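Local coordinates for protein haloacid dehalogenase/epoxide hydrolase family (Corynebacterium glutamicum ATCC 13032, PDB 2PR7) that is of unknown function but is probably a hydrolase of the haloacid dehalogenase superfamily, and holds a calcium ion in the crystal, at residues I6-G11 and L96-I101. Sequence-based numbering, arbitrary orientation. Where two conformers were deposited one is given.
Sequences IVDYAG and LVDDSI. With CA (calcium ion), chain C.
D8 and D99 meet at a calcium ion, each lending it one carboxylate oxygen. D8 CB lies 3.8 Å from D98 OD2; CG, anti to the backbone N (chi1 -161°), carries the carboxylate to the ion and sits 3.2 Å from the calcium. D8 OD2 binds the calcium at 2.2 Å, while the backbone N-H of Y9 reaches D8 OD1 from above the carboxylate plane; K74 adds a weak, long ion pair there. On the other segment, D99 OD1 reaches the calcium at 2.4 Å, its carboxylate plane turned 48° from that of D8. The carbonyl O of A10 and three waters complete the six ligands. Such a cluster at the carboxyl ends of adjacent parallel strands is characteristic of the HAD Rossmann-like fold, a site that in related phosphatases holds the catalytic magnesium, so calcium probably stands in for it here. Beneath it, strands 4-7 and 94-98 run parallel, joined by V97 N to I6 O (2.8 Å), and D8 N, just past the first strand, continues the ladder to V97 O (3.1 Å); I6 CG2 packs on L96 CD1 at 3.6 Å. D98 OD1 accepts from one calcium-bound water and, closing an Asx turn, from S100 N; its OD2 salt-bridges K74.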
loop_
_atom_site.group_PDB
_atom_site.type_symbol
_atom_site.label_atom_id
_atom_site.label_comp_id
_atom_site.label_asym_id
_atom_site.label_seq_id
_atom_site.Cartn_x
_atom_site.Cartn_y
_atom_site.Cartn_z
ATOM N N ILE A 6 0.852 2.382 2.290
ATOM C CA ILE A 6 0.151 1.104 2.502
ATOM C C ILE A 6 -0.649 0.880 1.197
ATOM O O ILE A 6 -1.416 1.747 0.799
ATOM C CB ILE A 6 -0.758 1.110 3.716
ATOM C CG1 ILE A 6 -0.004 1.512 5.006
ATOM C CG2 ILE A 6 -1.493 -0.265 3.826
ATOM C CD1 ILE A 6 -0.898 1.675 6.238
ATOM N N VAL A 7 -0.390 -0.209 0.479
ATOM C CA VAL A 7 -1.052 -0.461 -0.807
ATOM C C VAL A 7 -1.684 -1.831 -0.860
ATOM O O VAL A 7 -1.204 -2.749 -0.220
ATOM C CB VAL A 7 -0.097 -0.320 -1.992
ATOM C CG1 VAL A 7 0.781 0.970 -1.858
ATOM C CG2 VAL A 7 0.780 -1.520 -2.139
ATOM N N ASP A 8 -2.785 -1.927 -1.597
ATOM C CA ASP A 8 -3.419 -3.215 -1.822
ATOM C C ASP A 8 -2.632 -3.927 -2.870
ATOM O O ASP A 8 -1.814 -3.329 -3.569
ATOM C CB ASP A 8 -4.894 -3.111 -2.214
ATOM C CG ASP A 8 -5.642 -4.430 -1.986
ATOM O OD1 ASP A 8 -5.036 -5.466 -1.538
ATOM O OD2 ASP A 8 -6.808 -4.446 -2.206
ATOM N N TYR A 9 -2.816 -5.240 -2.963
ATOM C CA TYR A 9 -2.223 -5.999 -4.034
ATOM C C TYR A 9 -3.241 -6.161 -5.187
ATOM O O TYR A 9 -3.073 -5.566 -6.265
ATOM C CB TYR A 9 -1.746 -7.378 -3.514
ATOM C CG TYR A 9 -1.102 -8.162 -4.570
ATOM C CD1 TYR A 9 0.197 -7.889 -4.943
ATOM C CD2 TYR A 9 -1.811 -9.151 -5.256
ATOM C CE1 TYR A 9 0.799 -8.598 -5.939
ATOM C CE2 TYR A 9 -1.221 -9.868 -6.272
ATOM C CZ TYR A 9 0.086 -9.592 -6.608
ATOM O OH TYR A 9 0.698 -10.321 -7.602
ATOM N N ALA A 10 -4.329 -6.943 -4.984
ATOM C CA ALA A 10 -5.237 -7.256 -6.063
ATOM C C ALA A 10 -5.948 -5.992 -6.509
ATOM O O ALA A 10 -6.491 -5.275 -5.693
ATOM C CB ALA A 10 -6.275 -8.317 -5.591
ATOM N N GLY A 11 -5.936 -5.720 -7.798
ATOM C CA GLY A 11 -6.545 -4.493 -8.267
ATOM C C GLY A 11 -5.682 -3.246 -8.228
ATOM O O GLY A 11 -6.107 -2.164 -8.703
ATOM N N LEU A 96 -3.027 5.232 2.493
ATOM C CA LEU A 96 -3.526 3.973 1.974
ATOM C C LEU A 96 -3.904 4.170 0.506
ATOM O O LEU A 96 -4.694 5.094 0.210
ATOM C CB LEU A 96 -4.779 3.507 2.717
ATOM C CG LEU A 96 -5.455 2.277 2.057
ATOM C CD1 LEU A 96 -4.600 1.002 2.418
ATOM C CD2 LEU A 96 -6.925 2.078 2.439
ATOM N N VAL A 97 -3.427 3.303 -0.369
ATOM C CA VAL A 97 -3.866 3.292 -1.717
ATOM C C VAL A 97 -4.653 1.991 -1.949
ATOM O O VAL A 97 -4.120 0.904 -1.801
ATOM C CB VAL A 97 -2.657 3.396 -2.690
ATOM C CG1 VAL A 97 -3.108 3.258 -4.208
ATOM C CG2 VAL A 97 -1.780 4.647 -2.427
ATOM N N ASP A 98 -5.895 2.099 -2.386
ATOM C CA ASP A 98 -6.746 0.919 -2.484
ATOM C C ASP A 98 -7.814 1.179 -3.540
ATOM O O ASP A 98 -8.320 2.315 -3.683
ATOM C CB ASP A 98 -7.393 0.665 -1.113
ATOM C CG ASP A 98 -7.925 -0.769 -0.910
ATOM O OD1 ASP A 98 -8.850 -1.192 -1.626
ATOM O OD2 ASP A 98 -7.479 -1.424 0.042
ATOM N N ASP A 99 -8.188 0.125 -4.253
ATOM C CA ASP A 99 -9.209 0.234 -5.300
ATOM C C ASP A 99 -10.652 0.097 -4.757
ATOM O O ASP A 99 -11.601 0.179 -5.517
ATOM C CB ASP A 99 -8.973 -0.773 -6.434
ATOM C CG ASP A 99 -9.132 -2.199 -5.984
ATOM O OD1 ASP A 99 -8.646 -2.489 -4.901
ATOM O OD2 ASP A 99 -9.758 -3.009 -6.679
ATOM N N SER A 100 -10.796 -0.101 -3.450
ATOM C CA SER A 100 -12.095 -0.174 -2.795
ATOM C C SER A 100 -12.391 1.120 -2.059
ATOM O O SER A 100 -11.683 1.472 -1.096
ATOM C CB SER A 100 -12.171 -1.308 -1.795
ATOM O OG SER A 100 -13.275 -1.126 -0.944
ATOM N N ILE A 101 -13.458 1.800 -2.481
ATOM C CA ILE A 101 -13.820 3.059 -1.843
ATOM C C ILE A 101 -14.131 2.861 -0.360
ATOM O O ILE A 101 -13.748 3.708 0.451
ATOM C CB ILE A 101 -14.951 3.811 -2.579
ATOM C CG1 ILE A 101 -15.044 5.251 -2.046
ATOM C CG2 ILE A 101 -16.258 3.048 -2.461
ATOM C CD1 ILE A 101 -13.732 6.059 -2.177
HETATM CA CA CA C . -8.110 -4.614 -3.991
HETATM O O HOH W 1 -9.667 -3.499 -2.489
HETATM O O HOH W 2 -9.842 -5.960 -5.585
HETATM O O HOH W 3 -9.312 -6.679 -3.486
#